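Local coordinates for Afp1 (Serratia entomophila, PDB 6RBN), which probably forms the inner tube of a contractile injection system, the anti-feeding prophage, inside its extended sheath, at residues Y12-Y17 with E105-W110; V21-E26 with I64-G69; V28-A33 with N75-W80; S34-N39 with W110-A115. All coordinates share one frame; numbering follows the deposited sequence.

Interaction 1: Y12-Y17 with E105-W110; sequences YPIPTY and EVLVSW
Ile14 and Leu107 mark the closest approach of the two backbones, with 8.2 Å between Ile14 CA and Leu107 CA, a spacing that leaves the contact to side chains alone. Ile14 sits in a loop without regular structure, whereas Leu107 and Val108 lie just before and at the corner that the chain turns between strand 106-107 and the long strand 109-121. Both branches of Ile14 are used. Its CG1 arm, set beside the backbone N (chi1 -56°), carries CD1 across the Leu107 side chain, where Ile14 CD1 lies 3.8 Å from Leu107 CB. The other branch is occupied as well: Ile14 CG2 meets Leu107 CD1 at 3.8 Å. Val108 adds one methyl, its CG2 resting 4.1 Å from Ile14 CD1, the atom that therefore fits into the corner made by the two residues. The example shows how one branched residue can fasten an irregular loop to a sheet by apolar packing. Ile14 also packs on Leu98, and Leu107 and Val108 are hydrogen-bonded through their backbones to that residue, so the loop between helix 8-11 and strand 19-23 lies against strand 92-99, while Val108 reaches Ile146 of strand 144-148.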
loop_
_atom_site.group_PDB
_atom_site.type_symbol
_atom_site.label_atom_id
_atom_site.label_comp_id
_atom_site.label_asym_id
_atom_site.label_seq_id
_atom_site.Cartn_x
_atom_site.Cartn_y
_atom_site.Cartn_z
ATOM N N TYR A 12 12.208 -41.955 -1.887
ATOM C CA TYR A 12 11.198 -40.944 -1.588
ATOM C C TYR A 12 9.801 -41.464 -1.915
ATOM O O TYR A 12 9.663 -42.324 -2.791
ATOM C CB TYR A 12 11.433 -39.625 -2.348
ATOM C CG TYR A 12 12.547 -38.744 -1.814
ATOM C CD1 TYR A 12 13.396 -39.181 -0.810
ATOM C CD2 TYR A 12 12.662 -37.428 -2.233
ATOM C CE1 TYR A 12 14.385 -38.367 -0.310
ATOM C CE2 TYR A 12 13.641 -36.603 -1.729
ATOM C CZ TYR A 12 14.498 -37.076 -0.768
ATOM O OH TYR A 12 15.474 -36.255 -0.263
ATOM N N PRO A 13 8.756 -40.982 -1.233
ATOM C CA PRO A 13 7.399 -41.456 -1.528
ATOM C C PRO A 13 6.923 -41.015 -2.901
ATOM O O PRO A 13 7.461 -40.103 -3.529
ATOM C CB PRO A 13 6.554 -40.818 -0.425
ATOM C CG PRO A 13 7.487 -40.493 0.638
ATOM C CD PRO A 13 8.765 -40.140 -0.024
ATOM N N ILE A 14 5.885 -41.689 -3.369
ATOM C CA ILE A 14 5.368 -41.532 -4.725
ATOM C C ILE A 14 4.135 -40.639 -4.665
ATOM O O ILE A 14 3.260 -40.873 -3.828
ATOM C CB ILE A 14 5.021 -42.892 -5.354
ATOM C CG1 ILE A 14 6.247 -43.799 -5.337
ATOM C CG2 ILE A 14 4.557 -42.712 -6.779
ATOM C CD1 ILE A 14 5.937 -45.228 -5.639
ATOM N N PRO A 15 4.038 -39.608 -5.499
ATOM C CA PRO A 15 2.822 -38.791 -5.523
ATOM C C PRO A 15 1.680 -39.470 -6.265
ATOM O O PRO A 15 1.845 -40.524 -6.881
ATOM C CB PRO A 15 3.271 -37.519 -6.241
ATOM C CG PRO A 15 4.397 -37.956 -7.090
ATOM C CD PRO A 15 5.104 -39.026 -6.330
ATOM N N THR A 16 0.507 -38.841 -6.208
ATOM C CA THR A 16 -0.729 -39.428 -6.710
ATOM C C THR A 16 -1.099 -38.987 -8.117
ATOM O O THR A 16 -1.952 -39.625 -8.737
ATOM C CB THR A 16 -1.908 -39.078 -5.800
ATOM O OG1 THR A 16 -2.061 -37.656 -5.747
ATOM C CG2 THR A 16 -1.702 -39.599 -4.420
ATOM N N TYR A 17 -0.513 -37.915 -8.635
ATOM C CA TYR A 17 -1.050 -37.275 -9.825
ATOM C C TYR A 17 -0.645 -37.954 -11.125
ATOM O O TYR A 17 -1.031 -37.478 -12.195
ATOM C CB TYR A 17 -0.655 -35.792 -9.861
ATOM C CG TYR A 17 0.827 -35.498 -9.923
ATOM C CD1 TYR A 17 1.565 -35.319 -8.764
ATOM C CD2 TYR A 17 1.484 -35.366 -11.141
ATOM C CE1 TYR A 17 2.913 -35.039 -8.817
ATOM C CE2 TYR A 17 2.827 -35.094 -11.201
ATOM C CZ TYR A 17 3.533 -34.931 -10.036
ATOM O OH TYR A 17 4.875 -34.654 -10.095
ATOM N N GLU A 105 8.022 -46.387 -16.780
ATOM C CA GLU A 105 8.251 -47.195 -15.588
ATOM C C GLU A 105 6.964 -47.245 -14.784
ATOM O O GLU A 105 6.312 -46.216 -14.595
ATOM C CB GLU A 105 9.373 -46.624 -14.711
ATOM C CG GLU A 105 10.769 -46.680 -15.299
ATOM C CD GLU A 105 11.312 -48.085 -15.385
ATOM O OE1 GLU A 105 10.988 -48.899 -14.496
ATOM O OE2 GLU A 105 12.061 -48.376 -16.341
ATOM N N VAL A 106 6.601 -48.434 -14.324
ATOM C CA VAL A 106 5.513 -48.623 -13.373
ATOM C C VAL A 106 6.121 -48.778 -11.992
ATOM O O VAL A 106 7.000 -49.622 -11.785
ATOM C CB VAL A 106 4.655 -49.842 -13.746
ATOM C CG1 VAL A 106 3.695 -50.179 -12.631
ATOM C CG2 VAL A 106 3.883 -49.557 -15.012
ATOM N N LEU A 107 5.665 -47.962 -11.045
ATOM C CA LEU A 107 6.262 -47.947 -9.716
ATOM C C LEU A 107 5.535 -48.898 -8.768
ATOM O O LEU A 107 6.126 -49.853 -8.260
ATOM C CB LEU A 107 6.248 -46.518 -9.171
ATOM C CG LEU A 107 7.001 -45.505 -10.031
ATOM C CD1 LEU A 107 6.790 -44.102 -9.507
ATOM C CD2 LEU A 107 8.475 -45.845 -10.095
ATOM N N VAL A 108 4.254 -48.635 -8.518
ATOM C CA VAL A 108 3.375 -49.490 -7.724
ATOM C C VAL A 108 2.035 -49.519 -8.441
ATOM O O VAL A 108 1.498 -48.465 -8.788
ATOM C CB VAL A 108 3.192 -48.978 -6.277
ATOM C CG1 VAL A 108 2.145 -49.787 -5.544
ATOM C CG2 VAL A 108 4.488 -49.030 -5.487
ATOM N N SER A 109 1.496 -50.711 -8.678
ATOM C CA SER A 109 0.216 -50.816 -9.356
ATOM C C SER A 109 -0.797 -51.554 -8.495
ATOM O O SER A 109 -0.450 -52.350 -7.624
ATOM C CB SER A 109 0.357 -51.511 -10.711
ATOM O OG SER A 109 0.713 -52.861 -10.563
ATOM N N TRP A 110 -2.067 -51.260 -8.760
ATOM C CA TRP A 110 -3.211 -51.859 -8.083
ATOM C C TRP A 110 -4.008 -52.659 -9.098
ATOM O O TRP A 110 -4.435 -52.115 -10.118
ATOM C CB TRP A 110 -4.093 -50.781 -7.454
ATOM C CG TRP A 110 -3.584 -50.216 -6.178
ATOM C CD1 TRP A 110 -3.991 -50.546 -4.927
ATOM C CD2 TRP A 110 -2.545 -49.248 -6.019
ATOM N NE1 TRP A 110 -3.287 -49.833 -3.995
ATOM C CE2 TRP A 110 -2.390 -49.027 -4.641
ATOM C CE3 TRP A 110 -1.737 -48.538 -6.907
ATOM C CZ2 TRP A 110 -1.460 -48.131 -4.131
ATOM C CZ3 TRP A 110 -0.817 -47.652 -6.401
ATOM C CH2 TRP A 110 -0.684 -47.454 -5.025
#

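Interaction 2: V21-E26 with I64-G69; sequences VTLGDE and ITLSKG
Leu66 meets Leu23 and Val21 through a single methyl, CD1. The nearer partner is Leu23, with its CD1 4.1 Å from Leu66 CD1; the two leucine side chains run antiparallel and overlap at these methyls. Val21 is more distant, its CG1 4.5 Å from Leu66 CD1, and contributes looser packing. Val21 and Leu23, two residues apart on one strand, thus present their side chains to the same leucine. The torsions explain the reach: Leu66 holds CG beside its backbone N (chi1 -64°), whereas Leu23 extends CG opposite its own N (chi1 -170°), which brings the two ends together although the backbones stay apart, 9.4 Å from Val21 CA to Leu66 CA.

In the next shell, Leu66 packs on Ile137 and Leu139 of strand 134-140 and on Ala33, while Val21 and Leu23 both lie on Ile94 of strand 92-99. Leu23 also begins a type II' turn to Glu26, and the same two residues are joined by a backbone hydrogen bond from Leu23 N to Glu26 O (2.6 Å). Gly24, with a positive phi of 83°, occupies the second position of the turn. Strands 19-23 and 63-69 face each other here without pairing, and their apolar meeting across the interior of a curled antiparallel sheet is consistent with the beta-barrel fold of gp19-like tail tube proteins.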
loop_
_atom_site.group_PDB
_atom_site.type_symbol
_atom_site.label_atom_id
_atom_site.label_comp_id
_atom_site.label_asym_id
_atom_site.label_seq_id
_atom_site.Cartn_x
_atom_site.Cartn_y
_atom_site.Cartn_z
ATOM N N VAL A 21 -4.494 -46.143 -16.350
ATOM C CA VAL A 21 -5.594 -47.052 -16.065
ATOM C C VAL A 21 -5.764 -47.953 -17.277
ATOM O O VAL A 21 -6.263 -47.515 -18.320
ATOM C CB VAL A 21 -6.894 -46.309 -15.740
ATOM C CG1 VAL A 21 -8.025 -47.293 -15.534
ATOM C CG2 VAL A 21 -6.729 -45.450 -14.506
ATOM N N THR A 22 -5.332 -49.201 -17.152
ATOM C CA THR A 22 -5.553 -50.208 -18.182
ATOM C C THR A 22 -6.884 -50.885 -17.889
ATOM O O THR A 22 -7.003 -51.643 -16.924
ATOM C CB THR A 22 -4.414 -51.219 -18.213
ATOM O OG1 THR A 22 -3.180 -50.540 -18.468
ATOM C CG2 THR A 22 -4.650 -52.234 -19.306
ATOM N N LEU A 23 -7.880 -50.611 -18.716
ATOM C CA LEU A 23 -9.257 -51.030 -18.478
ATOM C C LEU A 23 -9.560 -52.179 -19.435
ATOM O O LEU A 23 -9.956 -51.969 -20.579
ATOM C CB LEU A 23 -10.200 -49.842 -18.652
ATOM C CG LEU A 23 -11.663 -49.945 -18.235
ATOM C CD1 LEU A 23 -12.091 -48.636 -17.626
ATOM C CD2 LEU A 23 -12.547 -50.269 -19.413
ATOM N N GLY A 24 -9.357 -53.401 -18.956
ATOM C CA GLY A 24 -9.553 -54.569 -19.784
ATOM C C GLY A 24 -8.338 -54.866 -20.632
ATOM O O GLY A 24 -7.347 -55.414 -20.145
ATOM N N ASP A 25 -8.404 -54.504 -21.912
ATOM C CA ASP A 25 -7.275 -54.658 -22.819
ATOM C C ASP A 25 -6.823 -53.326 -23.405
ATOM O O ASP A 25 -5.920 -53.310 -24.247
ATOM C CB ASP A 25 -7.621 -55.635 -23.947
ATOM C CG ASP A 25 -7.730 -57.067 -23.462
ATOM O OD1 ASP A 25 -7.025 -57.424 -22.495
ATOM O OD2 ASP A 25 -8.525 -57.837 -24.041
ATOM N N GLU A 26 -7.419 -52.217 -22.978
ATOM C CA GLU A 26 -7.095 -50.902 -23.503
ATOM C C GLU A 26 -6.815 -49.961 -22.344
ATOM O O GLU A 26 -7.331 -50.135 -21.240
ATOM C CB GLU A 26 -8.235 -50.339 -24.356
ATOM C CG GLU A 26 -8.506 -51.114 -25.625
ATOM C CD GLU A 26 -9.663 -50.539 -26.412
ATOM O OE1 GLU A 26 -10.316 -49.604 -25.907
ATOM O OE2 GLU A 26 -9.922 -51.025 -27.532
ATOM N N ILE A 64 -15.385 -49.087 -6.629
ATOM C CA ILE A 64 -14.315 -48.324 -7.254
ATOM C C ILE A 64 -14.931 -47.231 -8.109
ATOM O O ILE A 64 -15.840 -47.493 -8.901
ATOM C CB ILE A 64 -13.413 -49.252 -8.082
ATOM C CG1 ILE A 64 -12.766 -50.264 -7.147
ATOM C CG2 ILE A 64 -12.362 -48.474 -8.842
ATOM C CD1 ILE A 64 -12.152 -51.403 -7.848
ATOM N N THR A 65 -14.440 -46.006 -7.945
ATOM C CA THR A 65 -14.944 -44.841 -8.656
ATOM C C THR A 65 -13.890 -44.348 -9.631
ATOM O O THR A 65 -12.781 -43.997 -9.223
ATOM C CB THR A 65 -15.318 -43.732 -7.674
ATOM O OG1 THR A 65 -16.423 -44.152 -6.866
ATOM C CG2 THR A 65 -15.663 -42.460 -8.412
ATOM N N LEU A 66 -14.237 -44.323 -10.913
ATOM C CA LEU A 66 -13.407 -43.745 -11.959
ATOM C C LEU A 66 -14.157 -42.576 -12.576
ATOM O O LEU A 66 -15.380 -42.632 -12.730
ATOM C CB LEU A 66 -13.074 -44.773 -13.040
ATOM C CG LEU A 66 -12.238 -45.994 -12.671
ATOM C CD1 LEU A 66 -12.148 -46.934 -13.851
ATOM C CD2 LEU A 66 -10.866 -45.578 -12.235
ATOM N N SER A 67 -13.440 -41.515 -12.928
ATOM C CA SER A 67 -14.086 -40.365 -13.543
ATOM C C SER A 67 -13.190 -39.770 -14.615
ATOM O O SER A 67 -11.995 -39.568 -14.386
ATOM C CB SER A 67 -14.439 -39.302 -12.502
ATOM O OG SER A 67 -13.277 -38.718 -11.962
ATOM N N LYS A 68 -13.771 -39.491 -15.778
ATOM C CA LYS A 68 -13.059 -38.874 -16.885
ATOM C C LYS A 68 -13.977 -37.869 -17.561
ATOM O O LYS A 68 -15.159 -37.758 -17.233
ATOM C CB LYS A 68 -12.573 -39.910 -17.898
ATOM C CG LYS A 68 -13.686 -40.604 -18.643
ATOM C CD LYS A 68 -13.118 -41.542 -19.675
ATOM C CE LYS A 68 -12.493 -40.742 -20.798
ATOM N NZ LYS A 68 -12.017 -41.592 -21.910
ATOM N N GLY A 69 -13.427 -37.145 -18.530
ATOM C CA GLY A 69 -14.178 -36.125 -19.224
ATOM C C GLY A 69 -14.940 -36.656 -20.419
ATOM O O GLY A 69 -14.754 -37.787 -20.857
#

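Interaction 3: V28-A33 with N75-W80; sequences VPFTSA and NAMYEW
Met77 reaches toward Val28 and Phe30 from the loop that leads into the short, weakly bonded helix 78-81. From CB its chain leaves with CG beside the backbone N (chi1 -64°); CB and CG make no close contact with 28-33 and simply lead to the sulfur. A second bend, chi2 -60°, curls the chain so that SD arrives at the rim of the Phe30 ring, with Met77 SD 4.0 Å from Phe30 CZ. The sulfur lies 5.3 Å from the centroid of the Phe30 ring and 86° off its normal, which makes this a Met-aromatic contact made at the ring edge. Such a pairing joins the loop before helix 78-81 to the chain entering strand 32-34, and it does so on the sheet of a gp19-like tail tube protein, where Met77 also packs on Leu23 and Ile137. At the end of the side chain the terminal methyl takes the other partner: Met77 CE is 4.3 Å from Val28 CG2. Phe30 is lodged in turn against Val21, Leu23 and Lys68. Beyond the pair, Ser32 and Ala33 continue the sheet into the second subunit, another copy of the protein, through an antiparallel ladder.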
loop_
_atom_site.group_PDB
_atom_site.type_symbol
_atom_site.label_atom_id
_atom_site.label_comp_id
_atom_site.label_asym_id
_atom_site.label_seq_id
_atom_site.Cartn_x
_atom_site.Cartn_y
_atom_site.Cartn_z
ATOM N N VAL A 28 -7.387 -46.293 -20.874
ATOM C CA VAL A 28 -8.343 -45.198 -20.982
ATOM C C VAL A 28 -7.877 -44.088 -20.045
ATOM O O VAL A 28 -7.553 -44.362 -18.883
ATOM C CB VAL A 28 -9.766 -45.668 -20.646
ATOM C CG1 VAL A 28 -10.741 -44.513 -20.708
ATOM C CG2 VAL A 28 -10.198 -46.776 -21.586
ATOM N N PRO A 29 -7.795 -42.840 -20.503
ATOM C CA PRO A 29 -7.339 -41.756 -19.626
ATOM C C PRO A 29 -8.431 -41.338 -18.650
ATOM O O PRO A 29 -9.550 -41.016 -19.052
ATOM C CB PRO A 29 -7.016 -40.623 -20.603
ATOM C CG PRO A 29 -6.846 -41.292 -21.920
ATOM C CD PRO A 29 -7.817 -42.420 -21.912
ATOM N N PHE A 30 -8.096 -41.330 -17.364
ATOM C CA PHE A 30 -9.019 -40.918 -16.318
ATOM C C PHE A 30 -8.427 -39.774 -15.509
ATOM O O PHE A 30 -7.215 -39.558 -15.489
ATOM C CB PHE A 30 -9.370 -42.084 -15.390
ATOM C CG PHE A 30 -10.281 -43.094 -16.010
ATOM C CD1 PHE A 30 -11.643 -42.879 -16.046
ATOM C CD2 PHE A 30 -9.779 -44.252 -16.564
ATOM C CE1 PHE A 30 -12.486 -43.802 -16.618
ATOM C CE2 PHE A 30 -10.619 -45.179 -17.135
ATOM C CZ PHE A 30 -11.971 -44.951 -17.162
ATOM N N THR A 31 -9.310 -39.043 -14.836
ATOM C CA THR A 31 -8.926 -37.930 -13.981
ATOM C C THR A 31 -8.752 -38.371 -12.535
ATOM O O THR A 31 -7.768 -38.013 -11.884
ATOM C CB THR A 31 -9.975 -36.825 -14.064
ATOM O OG1 THR A 31 -10.145 -36.449 -15.429
ATOM C CG2 THR A 31 -9.535 -35.608 -13.279
ATOM N N SER A 32 -9.704 -39.143 -12.023
ATOM C CA SER A 32 -9.680 -39.602 -10.647
ATOM C C SER A 32 -9.842 -41.112 -10.606
ATOM O O SER A 32 -10.327 -41.731 -11.554
ATOM C CB SER A 32 -10.778 -38.940 -9.813
ATOM O OG SER A 32 -10.589 -37.540 -9.739
ATOM N N ALA A 33 -9.427 -41.690 -9.483
ATOM C CA ALA A 33 -9.567 -43.122 -9.240
ATOM C C ALA A 33 -9.526 -43.323 -7.734
ATOM O O ALA A 33 -8.480 -43.112 -7.118
ATOM C CB ALA A 33 -8.461 -43.905 -9.929
ATOM N N ASN A 75 -18.411 -42.767 -26.738
ATOM C CA ASN A 75 -18.327 -42.884 -25.286
ATOM C C ASN A 75 -18.094 -44.340 -24.921
ATOM O O ASN A 75 -19.042 -45.116 -24.854
ATOM C CB ASN A 75 -19.602 -42.336 -24.645
ATOM C CG ASN A 75 -19.403 -41.873 -23.215
ATOM O OD1 ASN A 75 -20.255 -41.181 -22.666
ATOM N ND2 ASN A 75 -18.278 -42.235 -22.612
ATOM N N ALA A 76 -16.836 -44.688 -24.645
ATOM C CA ALA A 76 -16.472 -46.079 -24.409
ATOM C C ALA A 76 -16.994 -46.600 -23.081
ATOM O O ALA A 76 -17.229 -47.805 -22.945
ATOM C CB ALA A 76 -14.956 -46.240 -24.474
ATOM N N MET A 77 -17.185 -45.727 -22.098
ATOM C CA MET A 77 -17.809 -46.115 -20.846
ATOM C C MET A 77 -19.317 -46.253 -20.965
ATOM O O MET A 77 -19.943 -46.819 -20.065
ATOM C CB MET A 77 -17.486 -45.101 -19.743
ATOM C CG MET A 77 -16.014 -44.996 -19.377
ATOM S SD MET A 77 -15.285 -46.526 -18.772
ATOM C CE MET A 77 -14.286 -47.017 -20.178
ATOM N N TYR A 78 -19.913 -45.744 -22.040
ATOM C CA TYR A 78 -21.348 -45.896 -22.230
ATOM C C TYR A 78 -21.702 -47.224 -22.881
ATOM O O TYR A 78 -22.675 -47.862 -22.474
ATOM C CB TYR A 78 -21.901 -44.744 -23.058
ATOM C CG TYR A 78 -23.363 -44.890 -23.386
ATOM C CD1 TYR A 78 -24.329 -44.737 -22.410
ATOM C CD2 TYR A 78 -23.774 -45.168 -24.681
ATOM C CE1 TYR A 78 -25.666 -44.868 -22.707
ATOM C CE2 TYR A 78 -25.106 -45.300 -24.988
ATOM C CZ TYR A 78 -26.045 -45.148 -23.997
ATOM O OH TYR A 78 -27.373 -45.279 -24.305
ATOM N N GLU A 79 -20.936 -47.674 -23.882
ATOM C CA GLU A 79 -21.278 -48.949 -24.506
ATOM C C GLU A 79 -20.945 -50.150 -23.635
ATOM O O GLU A 79 -21.323 -51.268 -23.992
ATOM C CB GLU A 79 -20.601 -49.141 -25.864
ATOM C CG GLU A 79 -21.104 -48.226 -26.958
ATOM C CD GLU A 79 -20.153 -47.104 -27.258
ATOM O OE1 GLU A 79 -18.996 -47.184 -26.796
ATOM O OE2 GLU A 79 -20.555 -46.147 -27.948
ATOM N N TRP A 80 -20.253 -49.952 -22.518
ATOM C CA TRP A 80 -19.989 -51.026 -21.577
ATOM C C TRP A 80 -21.029 -51.094 -20.469
ATOM O O TRP A 80 -21.218 -52.161 -19.878
ATOM C CB TRP A 80 -18.573 -50.859 -21.019
ATOM C CG TRP A 80 -18.122 -51.890 -20.049
ATOM C CD1 TRP A 80 -18.281 -53.236 -20.149
ATOM C CD2 TRP A 80 -17.303 -51.670 -18.900
ATOM N NE1 TRP A 80 -17.681 -53.864 -19.089
ATOM C CE2 TRP A 80 -17.062 -52.922 -18.313
ATOM C CE3 TRP A 80 -16.773 -50.528 -18.296
ATOM C CZ2 TRP A 80 -16.315 -53.065 -17.151
ATOM C CZ3 TRP A 80 -16.034 -50.674 -17.145
ATOM C CH2 TRP A 80 -15.813 -51.932 -16.583
#

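Interaction 4: S34-N39 with W110-A115; sequences SGLDIN and WNVSNA
The apolar packing of this contact converges on one methyl of Leu36. Leu36 CD2 lies 3.7 Å from Trp110 CB and 4.1 Å from Val112 CG2. The leucine runs obliquely to the tryptophan but meets the valine at about a right angle, so that one branch end rests against both Trp110 and Val112, which flank Asn111 on strand 109-121. Its approach to the indole is likewise oblique, with Leu36 CD2 4.2 Å from Trp110 CG. The backbone points Trp110 CB toward the leucine, and the first torsion (chi1 -78°) then sets the indole beside the backbone N.

Backbone geometry places the leucine. It is the centre of an inverse gamma turn, in which the bond from Asp37 N to Gly35 O is weak at 3.1 Å, and Gly35 ahead of it adopts a positive phi of 90°. The turn joins strand 32-34 to strand 38-46.

Contacts with other parts are of two sorts. Within the chain, Leu36 and Val112 both pack on Ile64 of strand 63-69, and Leu36 also on Ile96. With the second subunit, another copy of the protein, Trp110 makes an edge-to-face ring contact with Phe125, while the Leu36 carbonyl has a weak hydrogen bond to Ser122 OG.

The chemistry is thus wholly apolar between the two segments, all three touching residues being buried, and this is consistent with an apolar interior that reaches the subunit interface, where Trp110 also touches Phe125 of the second subunit.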
loop_
_atom_site.group_PDB
_atom_site.type_symbol
_atom_site.label_atom_id
_atom_site.label_comp_id
_atom_site.label_asym_id
_atom_site.label_seq_id
_atom_site.Cartn_x
_atom_site.Cartn_y
_atom_site.Cartn_z
ATOM N N SER A 34 -10.645 -43.719 -7.144
ATOM C CA SER A 34 -10.732 -43.866 -5.701
ATOM C C SER A 34 -11.487 -45.137 -5.343
ATOM O O SER A 34 -12.176 -45.731 -6.174
ATOM C CB SER A 34 -11.416 -42.655 -5.059
ATOM O OG SER A 34 -12.769 -42.567 -5.462
ATOM N N GLY A 35 -11.339 -45.549 -4.091
ATOM C CA GLY A 35 -12.090 -46.667 -3.563
ATOM C C GLY A 35 -11.451 -48.022 -3.726
ATOM O O GLY A 35 -12.167 -49.028 -3.736
ATOM N N LEU A 36 -10.131 -48.092 -3.848
ATOM C CA LEU A 36 -9.454 -49.365 -4.081
ATOM C C LEU A 36 -8.967 -49.937 -2.752
ATOM O O LEU A 36 -7.788 -50.208 -2.544
ATOM C CB LEU A 36 -8.311 -49.186 -5.075
ATOM C CG LEU A 36 -8.676 -49.098 -6.562
ATOM C CD1 LEU A 36 -9.129 -47.715 -6.997
ATOM C CD2 LEU A 36 -7.541 -49.569 -7.420
ATOM N N ASP A 37 -9.920 -50.154 -1.857
ATOM C CA ASP A 37 -9.630 -50.545 -0.488
ATOM C C ASP A 37 -9.604 -52.062 -0.356
ATOM O O ASP A 37 -10.044 -52.799 -1.238
ATOM C CB ASP A 37 -10.674 -49.957 0.461
ATOM C CG ASP A 37 -10.740 -48.450 0.387
ATOM O OD1 ASP A 37 -9.744 -47.827 -0.030
ATOM O OD2 ASP A 37 -11.788 -47.879 0.755
ATOM N N ILE A 38 -9.071 -52.523 0.771
ATOM C CA ILE A 38 -9.111 -53.929 1.168
ATOM C C ILE A 38 -9.714 -53.941 2.565
ATOM O O ILE A 38 -9.026 -53.641 3.543
ATOM C CB ILE A 38 -7.728 -54.589 1.156
ATOM C CG1 ILE A 38 -7.118 -54.557 -0.240
ATOM C CG2 ILE A 38 -7.818 -56.026 1.623
ATOM C CD1 ILE A 38 -5.675 -54.965 -0.263
ATOM N N ASN A 39 -10.996 -54.278 2.669
ATOM C CA ASN A 39 -11.728 -54.203 3.924
ATOM C C ASN A 39 -12.135 -55.595 4.380
ATOM O O ASN A 39 -12.525 -56.431 3.566
ATOM C CB ASN A 39 -12.977 -53.339 3.775
ATOM C CG ASN A 39 -12.658 -51.884 3.549
ATOM O OD1 ASN A 39 -11.774 -51.324 4.185
ATOM N ND2 ASN A 39 -13.384 -51.259 2.633
ATOM N N TRP A 110 -2.067 -51.260 -8.760
ATOM C CA TRP A 110 -3.211 -51.859 -8.083
ATOM C C TRP A 110 -4.008 -52.659 -9.098
ATOM O O TRP A 110 -4.435 -52.115 -10.118
ATOM C CB TRP A 110 -4.093 -50.781 -7.454
ATOM C CG TRP A 110 -3.584 -50.216 -6.178
ATOM C CD1 TRP A 110 -3.991 -50.546 -4.927
ATOM C CD2 TRP A 110 -2.545 -49.248 -6.019
ATOM N NE1 TRP A 110 -3.287 -49.833 -3.995
ATOM C CE2 TRP A 110 -2.390 -49.027 -4.641
ATOM C CE3 TRP A 110 -1.737 -48.538 -6.907
ATOM C CZ2 TRP A 110 -1.460 -48.131 -4.131
ATOM C CZ3 TRP A 110 -0.817 -47.652 -6.401
ATOM C CH2 TRP A 110 -0.684 -47.454 -5.025
ATOM N N ASN A 111 -4.210 -53.941 -8.819
ATOM C CA ASN A 111 -4.933 -54.826 -9.718
ATOM C C ASN A 111 -6.348 -55.053 -9.210
ATOM O O ASN A 111 -6.574 -55.199 -8.009
ATOM C CB ASN A 111 -4.216 -56.165 -9.859
ATOM C CG ASN A 111 -2.852 -56.024 -10.472
ATOM O OD1 ASN A 111 -1.842 -56.311 -9.838
ATOM N ND2 ASN A 111 -2.810 -55.570 -11.714
ATOM N N VAL A 112 -7.298 -55.081 -10.141
ATOM C CA VAL A 112 -8.714 -55.269 -9.855
ATOM C C VAL A 112 -9.202 -56.425 -10.716
ATOM O O VAL A 112 -8.943 -56.449 -11.921
ATOM C CB VAL A 112 -9.510 -53.986 -10.144
ATOM C CG1 VAL A 112 -10.973 -54.219 -10.002
ATOM C CG2 VAL A 112 -9.063 -52.865 -9.228
ATOM N N SER A 113 -9.887 -57.392 -10.105
ATOM C CA SER A 113 -10.045 -58.692 -10.750
ATOM C C SER A 113 -11.203 -58.731 -11.745
ATOM O O SER A 113 -10.994 -58.955 -12.940
ATOM C CB SER A 113 -10.216 -59.774 -9.690
ATOM O OG SER A 113 -10.405 -61.043 -10.284
ATOM N N ASN A 114 -12.436 -58.542 -11.278
ATOM C CA ASN A 114 -13.610 -58.645 -12.153
ATOM C C ASN A 114 -14.504 -57.441 -11.891
ATOM O O ASN A 114 -15.394 -57.493 -11.040
ATOM C CB ASN A 114 -14.364 -59.948 -11.939
ATOM C CG ASN A 114 -13.645 -61.139 -12.513
ATOM O OD1 ASN A 114 -13.085 -61.075 -13.604
ATOM N ND2 ASN A 114 -13.668 -62.247 -11.787
ATOM N N ALA A 115 -14.283 -56.371 -12.639
ATOM C CA ALA A 115 -15.039 -55.143 -12.467
ATOM C C ALA A 115 -16.117 -55.035 -13.535
ATOM O O ALA A 115 -15.899 -55.398 -14.690
ATOM C CB ALA A 115 -14.117 -53.928 -12.524
#

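The four contacts all reach one antiparallel sheet. Between centres, interactions 2 and 3 are closest, about 5 Å apart, and are joined by a probable hydrogen bond from Thr31 N to Ser67 O (2.8 Å); interaction 1 is about 17 Å from interaction 2. Interaction 4 is about 12 Å from interaction 2 and about 16 Å from interaction 1, with which it shares Trp110. Along the chain, interactions 2 and 3 fall between the two segments of interaction 1 and cross each other, while interaction 4 crosses all three. Early, middle and late parts of the chain thus pack together in one curled sheet, and interactions 1, 3 and 4 also touch the second subunit.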